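Local coordinates for mandelate racemase/muconate lactonizing protein (Thermobispora bispora, PDB 3VC5) that probably dehydrates D-glucarate to 5-dehydro-4-deoxy-D-glucarate with the help of magnesium, as a member of the mandelate racemase/muconate lactonizing enzyme family, at residues L74-Q79 and V127-A132; A84-G89 and A103-A108; A226-F231 and D257-Y262. All blocks are in the same frame, centred on the assembly; numbering follows the deposited sequence.

In the fold
From the N terminus the chain first builds the three-stranded antiparallel sheet, strands 25-36, 50-60 and 65-71, and then enters helix 74-85. Contact 1 (74-79 with 127-132) closes the longer loop of the capping domain by bringing helix 123-146 back against this helix. Nested inside that loop, contact 2 (84-89 with 103-108) joins the far end of helix 74-85 to the end of helix 95-106. The two touch where Gln79 meets Val106, their centres about 10 Å apart. Contact 3 (226-231 with 257-262) follows in series in the barrel domain, across the chain's centre, with about 38 Å between the centres of contacts 1 and 3, and joins helix 217-230 to the loop entering strand 262-264.

Contact 1. Residues L74-Q79 and V127-A132; sequences LAHLEQ and VDRVFA
His76 and Gln79 of helix 74-85 meet Arg129 and Val130 of helix 123-146 in the helical part of the N-terminal capping domain of the enolase superfamily. The two short helical segments cross at -62° with their axes 10.1 Å apart, a spacing bridged mainly by the imidazole. Chi1 of -176° swings the ring of His76 away from its own backbone N and toward the second helix, where its CE1 lies 3.5 Å from Arg129 O, which sits at the ring edge near the plane. Val130 adds the apolar part: its CG2 approaches His76 CE1 obliquely at 3.8 Å and also rests 3.8 Å from Gln79 CB. That methyl thus touches positions about one turn apart on the first helix, while the amide end of Gln79 turns away through a bend at chi2.

Arg129 shows how a long side chain can pass a ring without stacking on it. A bend at chi3 brings the guanidinium beside the imidazole, NH1 standing 3.6 Å from His76 ND1, but the two planes are 75° apart. One water is hydrogen-bonded to both side chains. The other ring nitrogen, NE2, is bound to Thr70, and the ring of Tyr71 packs edge-to-face with the imidazole, so the ring is held from the strand side as well. A leucine here has no ring nitrogens, and would probably leave Thr70 and the bridging water each without a partner. Arg129 itself comes within about 9 Å, side chain to side chain, of His338, a predicted proton acceptor. At the bridge, the water accepts a hydrogen bond from Arg129 NE at 3.0 Å and shares another with His76 ND1 at 2.9 Å.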
loop_
_atom_site.group_PDB
_atom_site.type_symbol
_atom_site.label_atom_id
_atom_site.label_comp_id
_atom_site.label_asym_id
_atom_site.label_seq_id
_atom_site.Cartn_x
_atom_site.Cartn_y
_atom_site.Cartn_z
ATOM N N LEU A 74 17.698 4.512 24.894
ATOM C CA LEU A 74 19.091 4.732 24.553
ATOM C C LEU A 74 19.512 3.920 23.319
ATOM O O LEU A 74 20.159 4.470 22.397
ATOM C CB LEU A 74 19.983 4.367 25.761
ATOM C CG LEU A 74 21.476 4.656 25.602
ATOM C CD1 LEU A 74 21.717 6.144 25.358
ATOM C CD2 LEU A 74 22.234 4.127 26.839
ATOM N N ALA A 75 19.198 2.615 23.299
ATOM C CA ALA A 75 19.633 1.792 22.181
ATOM C C ALA A 75 19.038 2.284 20.862
ATOM O O ALA A 75 19.708 2.284 19.801
ATOM C CB ALA A 75 19.293 0.330 22.432
ATOM N N HIS A 76 17.788 2.716 20.913
ATOM C CA HIS A 76 17.145 3.281 19.739
ATOM C C HIS A 76 17.778 4.611 19.346
ATOM O O HIS A 76 18.067 4.831 18.161
ATOM C CB HIS A 76 15.644 3.477 19.993
ATOM C CG HIS A 76 14.886 3.961 18.790
ATOM N ND1 HIS A 76 14.730 3.199 17.651
ATOM C CD2 HIS A 76 14.226 5.127 18.556
ATOM C CE1 HIS A 76 13.997 3.859 16.776
ATOM N NE2 HIS A 76 13.703 5.050 17.291
ATOM N N LEU A 77 17.922 5.514 20.321
ATOM C CA LEU A 77 18.581 6.789 20.089
ATOM C C LEU A 77 19.934 6.589 19.378
ATOM O O LEU A 77 20.283 7.330 18.438
ATOM C CB LEU A 77 18.785 7.510 21.429
ATOM C CG LEU A 77 19.640 8.777 21.436
ATOM C CD1 LEU A 77 19.044 9.869 20.529
ATOM C CD2 LEU A 77 19.763 9.275 22.906
ATOM N N GLU A 78 20.709 5.601 19.826
ATOM C CA GLU A 78 22.024 5.339 19.210
ATOM C C GLU A 78 21.915 4.960 17.729
ATOM O O GLU A 78 22.723 5.399 16.891
ATOM C CB GLU A 78 22.796 4.255 19.980
ATOM C CG GLU A 78 23.242 4.715 21.359
ATOM C CD GLU A 78 23.811 3.576 22.197
ATOM O OE1 GLU A 78 23.673 2.389 21.783
ATOM O OE2 GLU A 78 24.385 3.875 23.273
ATOM N N GLN A 79 20.910 4.160 17.402
ATOM C CA GLN A 79 20.669 3.779 16.010
ATOM C C GLN A 79 20.196 4.955 15.178
ATOM O O GLN A 79 20.621 5.102 14.018
ATOM C CB GLN A 79 19.670 2.615 15.901
ATOM C CG GLN A 79 20.185 1.301 16.483
ATOM C CD GLN A 79 21.545 0.832 15.940
ATOM O OE1 GLN A 79 22.425 0.406 16.719
ATOM N NE2 GLN A 79 21.726 0.885 14.614
ATOM N N VAL A 127 14.344 -1.796 11.966
ATOM C CA VAL A 127 14.603 -0.923 10.789
ATOM C C VAL A 127 13.444 0.066 10.606
ATOM O O VAL A 127 13.665 1.264 10.408
ATOM C CB VAL A 127 14.782 -1.751 9.525
ATOM C CG1 VAL A 127 14.864 -0.831 8.265
ATOM C CG2 VAL A 127 16.033 -2.614 9.655
ATOM N N ASP A 128 12.204 -0.425 10.735
ATOM C CA ASP A 128 11.055 0.428 10.505
ATOM C C ASP A 128 11.004 1.511 11.582
ATOM O O ASP A 128 10.616 2.659 11.306
ATOM C CB ASP A 128 9.764 -0.392 10.591
ATOM C CG ASP A 128 9.485 -1.179 9.310
ATOM O OD1 ASP A 128 10.180 -0.931 8.279
ATOM O OD2 ASP A 128 8.514 -1.967 9.281
ATOM N N ARG A 129 11.313 1.135 12.834
ATOM C CA ARG A 129 11.337 2.119 13.927
ATOM C C ARG A 129 12.371 3.229 13.672
ATOM O O ARG A 129 12.102 4.439 13.882
ATOM C CB ARG A 129 11.590 1.456 15.299
ATOM C CG ARG A 129 10.407 0.653 15.813
ATOM C CD ARG A 129 10.812 -0.337 16.917
ATOM N NE ARG A 129 11.884 0.179 17.751
ATOM C CZ ARG A 129 11.776 0.497 19.035
ATOM N NH1 ARG A 129 12.852 0.942 19.686
ATOM N NH2 ARG A 129 10.615 0.342 19.677
ATOM N N VAL A 130 13.543 2.843 13.175
ATOM C CA VAL A 130 14.590 3.829 12.920
ATOM C C VAL A 130 14.234 4.681 11.693
ATOM O O VAL A 130 14.317 5.916 11.713
ATOM C CB VAL A 130 15.963 3.178 12.795
ATOM C CG1 VAL A 130 17.023 4.233 12.412
ATOM C CG2 VAL A 130 16.311 2.493 14.139
ATOM N N PHE A 131 13.743 4.031 10.663
ATOM C CA PHE A 131 13.373 4.727 9.443
ATOM C C PHE A 131 12.264 5.764 9.640
ATOM O O PHE A 131 12.290 6.815 9.025
ATOM C CB PHE A 131 12.929 3.694 8.429
ATOM C CG PHE A 131 12.385 4.272 7.132
ATOM C CD1 PHE A 131 13.241 4.880 6.181
ATOM C CD2 PHE A 131 11.025 4.144 6.831
ATOM C CE1 PHE A 131 12.741 5.368 4.985
ATOM C CE2 PHE A 131 10.512 4.625 5.608
ATOM C CZ PHE A 131 11.377 5.227 4.682
ATOM N N ALA A 132 11.241 5.438 10.442
ATOM C CA ALA A 132 10.071 6.266 10.489
ATOM C C ALA A 132 10.372 7.703 10.872
ATOM O O ALA A 132 9.708 8.593 10.351
ATOM C CB ALA A 132 9.026 5.682 11.435
HETATM O O HOH W 1 14.710 0.461 16.857
#

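Contact 2. Residues A84-G89 and A103-A108; sequences AARLPG and ADVVGA
Arg86 lays its guanidinium against Val105, an example of a charged group using its flat face for apolar contact. Methyl CG2 of Val105 sits 3.7 Å above the guanidinium plane, over its centre, and is 3.8 Å from Arg86 CZ. Chi1 (-58°) sets Arg86 CG beside the backbone N, 4.1 Å from Val105 CG2, and bends at chi2 (-109°) and chi3 then bring the guanidinium over that methyl. Because the methyl covers a face, the N-H groups, which point outward in the plane, are not spent on it.

Asp104 takes a smaller share. Its CB lies 4.2 Å from Arg86 NH2, and the nearest carboxylate oxygen, OD2, is 5.1 Å from the same nitrogen, too far for a salt bridge, although the opposite charges may still attract weakly across this exposed surface.

In the capping domain, the contact lies near the C-terminal ends of helices 74-85 and 95-106. The backbone O of Arg86 accepts a hydrogen bond from Arg101 of the latter helix. Val105 also packs on Ala82 of helix 74-85, while Leu87 turns inward to Phe134 of helix 123-146 and Ile25 of strand 25-36.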
loop_
_atom_site.group_PDB
_atom_site.type_symbol
_atom_site.label_atom_id
_atom_site.label_comp_id
_atom_site.label_asym_id
_atom_site.label_seq_id
_atom_site.Cartn_x
_atom_site.Cartn_y
_atom_site.Cartn_z
ATOM N N ALA A 84 21.274 8.810 11.049
ATOM C CA ALA A 84 21.219 10.209 10.679
ATOM C C ALA A 84 22.530 10.648 10.040
ATOM O O ALA A 84 22.525 11.383 9.055
ATOM C CB ALA A 84 20.927 11.070 11.898
ATOM N N ALA A 85 23.648 10.181 10.602
ATOM C CA ALA A 85 24.976 10.585 10.139
ATOM C C ALA A 85 25.272 10.106 8.714
ATOM O O ALA A 85 26.178 10.648 8.049
ATOM C CB ALA A 85 26.054 10.080 11.113
ATOM N N ARG A 86 24.506 9.112 8.246
ATOM C CA ARG A 86 24.726 8.512 6.941
ATOM C C ARG A 86 23.677 8.945 5.894
ATOM O O ARG A 86 23.663 8.411 4.784
ATOM C CB ARG A 86 24.835 6.977 7.043
ATOM C CG ARG A 86 25.955 6.501 7.971
ATOM C CD ARG A 86 27.098 5.882 7.212
ATOM N NE ARG A 86 26.673 4.722 6.423
ATOM C CZ ARG A 86 26.704 3.458 6.850
ATOM N NH1 ARG A 86 27.141 3.165 8.071
ATOM N NH2 ARG A 86 26.300 2.477 6.050
ATOM N N LEU A 87 22.807 9.913 6.229
ATOM C CA LEU A 87 21.800 10.388 5.270
ATOM C C LEU A 87 22.188 11.594 4.391
ATOM O O LEU A 87 21.627 11.765 3.299
ATOM C CB LEU A 87 20.467 10.684 5.959
ATOM C CG LEU A 87 19.793 9.492 6.639
ATOM C CD1 LEU A 87 18.429 9.895 7.173
ATOM C CD2 LEU A 87 19.651 8.288 5.707
ATOM N N PRO A 88 23.137 12.436 4.851
ATOM C CA PRO A 88 23.484 13.530 3.943
ATOM C C PRO A 88 23.857 13.027 2.546
ATOM O O PRO A 88 24.570 12.015 2.399
ATOM C CB PRO A 88 24.657 14.220 4.664
ATOM C CG PRO A 88 24.278 14.005 6.166
ATOM C CD PRO A 88 23.808 12.570 6.165
ATOM N N GLY A 89 23.349 13.713 1.532
ATOM C CA GLY A 89 23.680 13.387 0.133
ATOM C C GLY A 89 22.544 12.632 -0.540
ATOM O O GLY A 89 22.486 12.546 -1.772
ATOM N N ALA A 103 18.566 0.367 6.852
ATOM C CA ALA A 103 18.769 -1.090 7.013
ATOM C C ALA A 103 20.245 -1.460 7.085
ATOM O O ALA A 103 20.649 -2.290 7.900
ATOM C CB ALA A 103 18.079 -1.868 5.904
ATOM N N ASP A 104 21.067 -0.827 6.246
ATOM C CA ASP A 104 22.519 -1.039 6.314
ATOM C C ASP A 104 23.097 -0.630 7.674
ATOM O O ASP A 104 23.976 -1.297 8.236
ATOM C CB ASP A 104 23.230 -0.251 5.201
ATOM C CG ASP A 104 22.980 -0.800 3.830
ATOM O OD1 ASP A 104 22.576 -1.980 3.678
ATOM O OD2 ASP A 104 23.260 -0.036 2.867
ATOM N N VAL A 105 22.637 0.496 8.202
ATOM C CA VAL A 105 23.203 0.982 9.446
ATOM C C VAL A 105 22.790 0.082 10.605
ATOM O O VAL A 105 23.609 -0.272 11.448
ATOM C CB VAL A 105 22.795 2.452 9.725
ATOM C CG1 VAL A 105 23.226 2.874 11.127
ATOM C CG2 VAL A 105 23.409 3.378 8.686
ATOM N N VAL A 106 21.517 -0.283 10.643
ATOM C CA VAL A 106 20.991 -1.123 11.709
ATOM C C VAL A 106 21.686 -2.465 11.657
ATOM O O VAL A 106 21.993 -3.043 12.690
ATOM C CB VAL A 106 19.459 -1.304 11.558
ATOM C CG1 VAL A 106 18.927 -2.450 12.418
ATOM C CG2 VAL A 106 18.743 0.005 11.901
ATOM N N GLY A 107 21.938 -2.944 10.442
ATOM C CA GLY A 107 22.772 -4.119 10.255
ATOM C C GLY A 107 22.119 -5.243 11.016
ATOM O O GLY A 107 20.941 -5.563 10.786
ATOM N N ALA A 108 22.883 -5.825 11.943
ATOM C CA ALA A 108 22.447 -6.986 12.700
ATOM C C ALA A 108 21.744 -6.650 14.023
ATOM O O ALA A 108 21.247 -7.535 14.758
ATOM C CB ALA A 108 23.654 -7.865 12.963
#

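Contact 3. Residues A226-F231 and D257-Y262; sequences ALRDAF and DGVLEY
Arg228 and Val259 carry this contact between the last turns of helix 217-230 and the loop after helix 246-255, at the surface of the barrel domain, where the chain enters strand 262-264.

The apolar component is modest. Arg228 CB and Val259 CG1 stand 4.2 Å apart, a loose van der Waals approach of an arginine stem to a valine methyl. Further contacts extend it: Val259 also rests on Ile224 of the same helix, and both residues also touch Leu236 of strand 236-239.

The polar component involves the other end of the arginine. Its chain leaves the helix with chi1 at 175°, and bends at chi2 and chi3 then curl it round until NH2 lies 3.3 Å from the backbone O of Val259. That oxygen meets the guanidinium obliquely. NH1 donates to the carbonyl O of Leu234, just ahead of strand 236-239.

Chemically, then, one arginine serves in two ways, its aliphatic stem beside a valine methyl and its cationic end bonded through NH1 to Leu234 O, with NH2 near Val259 O. Between the two segments no acidic side chain takes part; the contact is small, and the nearness of the positive group to a carbonyl dipole could be favourable.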
loop_
_atom_site.group_PDB
_atom_site.type_symbol
_atom_site.label_atom_id
_atom_site.label_comp_id
_atom_site.label_asym_id
_atom_site.label_seq_id
_atom_site.Cartn_x
_atom_site.Cartn_y
_atom_site.Cartn_z
ATOM N N ALA A 226 -19.516 1.361 34.517
ATOM C CA ALA A 226 -19.752 2.694 35.056
ATOM C C ALA A 226 -19.576 3.761 33.986
ATOM O O ALA A 226 -20.274 4.791 34.004
ATOM C CB ALA A 226 -18.813 2.964 36.229
ATOM N N LEU A 227 -18.610 3.549 33.088
ATOM C CA LEU A 227 -18.392 4.472 31.984
ATOM C C LEU A 227 -19.579 4.437 31.022
ATOM O O LEU A 227 -20.045 5.487 30.557
ATOM C CB LEU A 227 -17.068 4.171 31.250
ATOM C CG LEU A 227 -15.784 4.463 32.038
ATOM C CD1 LEU A 227 -14.566 3.795 31.413
ATOM C CD2 LEU A 227 -15.574 5.993 32.169
ATOM N N ARG A 228 -20.086 3.255 30.745
ATOM C CA ARG A 228 -21.255 3.106 29.895
ATOM C C ARG A 228 -22.474 3.825 30.450
ATOM O O ARG A 228 -23.216 4.407 29.720
ATOM C CB ARG A 228 -21.586 1.643 29.687
ATOM C CG ARG A 228 -22.836 1.383 28.931
ATOM C CD ARG A 228 -22.965 2.259 27.744
ATOM N NE ARG A 228 -22.266 1.714 26.588
ATOM C CZ ARG A 228 -21.382 2.390 25.866
ATOM N NH1 ARG A 228 -21.064 3.640 26.171
ATOM N NH2 ARG A 228 -20.815 1.810 24.839
ATOM N N ASP A 229 -22.646 3.773 31.745
ATOM C CA ASP A 229 -23.808 4.416 32.359
ATOM C C ASP A 229 -23.646 5.924 32.392
ATOM O O ASP A 229 -24.615 6.648 32.226
ATOM C CB ASP A 229 -24.021 3.916 33.779
ATOM C CG ASP A 229 -24.361 2.444 33.832
ATOM O OD1 ASP A 229 -24.842 1.878 32.817
ATOM O OD2 ASP A 229 -24.148 1.857 34.905
ATOM N N ALA A 230 -22.415 6.392 32.600
ATOM C CA ALA A 230 -22.149 7.822 32.695
ATOM C C ALA A 230 -22.099 8.488 31.322
ATOM O O ALA A 230 -22.433 9.666 31.198
ATOM C CB ALA A 230 -20.856 8.065 33.445
ATOM N N PHE A 231 -21.709 7.725 30.299
ATOM C CA PHE A 231 -21.532 8.253 28.948
ATOM C C PHE A 231 -22.268 7.433 27.885
ATOM O O PHE A 231 -21.638 6.814 27.017
ATOM C CB PHE A 231 -20.025 8.349 28.613
ATOM C CG PHE A 231 -19.263 9.213 29.573
ATOM C CD1 PHE A 231 -19.289 10.604 29.448
ATOM C CD2 PHE A 231 -18.561 8.644 30.630
ATOM C CE1 PHE A 231 -18.601 11.413 30.356
ATOM C CE2 PHE A 231 -17.881 9.431 31.543
ATOM C CZ PHE A 231 -17.899 10.830 31.408
ATOM N N ASP A 257 -20.853 -8.179 26.729
ATOM C CA ASP A 257 -21.567 -8.293 25.459
ATOM C C ASP A 257 -22.336 -6.996 25.207
ATOM O O ASP A 257 -23.060 -6.542 26.079
ATOM C CB ASP A 257 -22.550 -9.480 25.522
ATOM C CG ASP A 257 -23.190 -9.812 24.170
ATOM O OD1 ASP A 257 -23.092 -9.026 23.200
ATOM O OD2 ASP A 257 -23.815 -10.886 24.081
ATOM N N GLY A 258 -22.167 -6.408 24.021
ATOM C CA GLY A 258 -22.910 -5.211 23.640
ATOM C C GLY A 258 -22.394 -3.917 24.256
ATOM O O GLY A 258 -22.990 -2.857 24.060
ATOM N N VAL A 259 -21.285 -3.990 24.993
ATOM C CA VAL A 259 -20.738 -2.809 25.681
ATOM C C VAL A 259 -19.462 -2.251 25.023
ATOM O O VAL A 259 -19.252 -1.034 25.021
ATOM C CB VAL A 259 -20.500 -3.085 27.194
ATOM C CG1 VAL A 259 -20.059 -1.825 27.915
ATOM C CG2 VAL A 259 -21.761 -3.644 27.851
ATOM N N LEU A 260 -18.618 -3.122 24.465
ATOM C CA LEU A 260 -17.316 -2.694 23.885
ATOM C C LEU A 260 -17.318 -2.557 22.350
ATOM O O LEU A 260 -17.844 -3.424 21.643
ATOM C CB LEU A 260 -16.200 -3.675 24.299
ATOM C CG LEU A 260 -15.887 -3.812 25.795
ATOM C CD1 LEU A 260 -14.860 -4.914 26.027
ATOM C CD2 LEU A 260 -15.426 -2.486 26.451
ATOM N N GLU A 261 -16.726 -1.475 21.850
ATOM C CA GLU A 261 -16.402 -1.309 20.431
ATOM C C GLU A 261 -15.461 -2.466 20.053
ATOM O O GLU A 261 -15.611 -3.097 18.998
ATOM C CB GLU A 261 -15.711 0.051 20.207
ATOM C CG GLU A 261 -15.309 0.346 18.771
ATOM C CD GLU A 261 -14.555 1.661 18.625
ATOM O OE1 GLU A 261 -14.026 2.180 19.640
ATOM O OE2 GLU A 261 -14.494 2.191 17.483
ATOM N N TYR A 262 -14.485 -2.728 20.926
ATOM C CA TYR A 262 -13.567 -3.862 20.779
ATOM C C TYR A 262 -12.846 -4.157 22.097
ATOM O O TYR A 262 -12.766 -3.285 22.988
ATOM C CB TYR A 262 -12.580 -3.685 19.596
ATOM C CG TYR A 262 -11.701 -2.446 19.525
ATOM C CD1 TYR A 262 -11.894 -1.499 18.502
ATOM C CD2 TYR A 262 -10.644 -2.231 20.431
ATOM C CE1 TYR A 262 -11.084 -0.397 18.389
ATOM C CE2 TYR A 262 -9.823 -1.087 20.328
ATOM C CZ TYR A 262 -10.051 -0.191 19.287
ATOM O OH TYR A 262 -9.267 0.936 19.126
#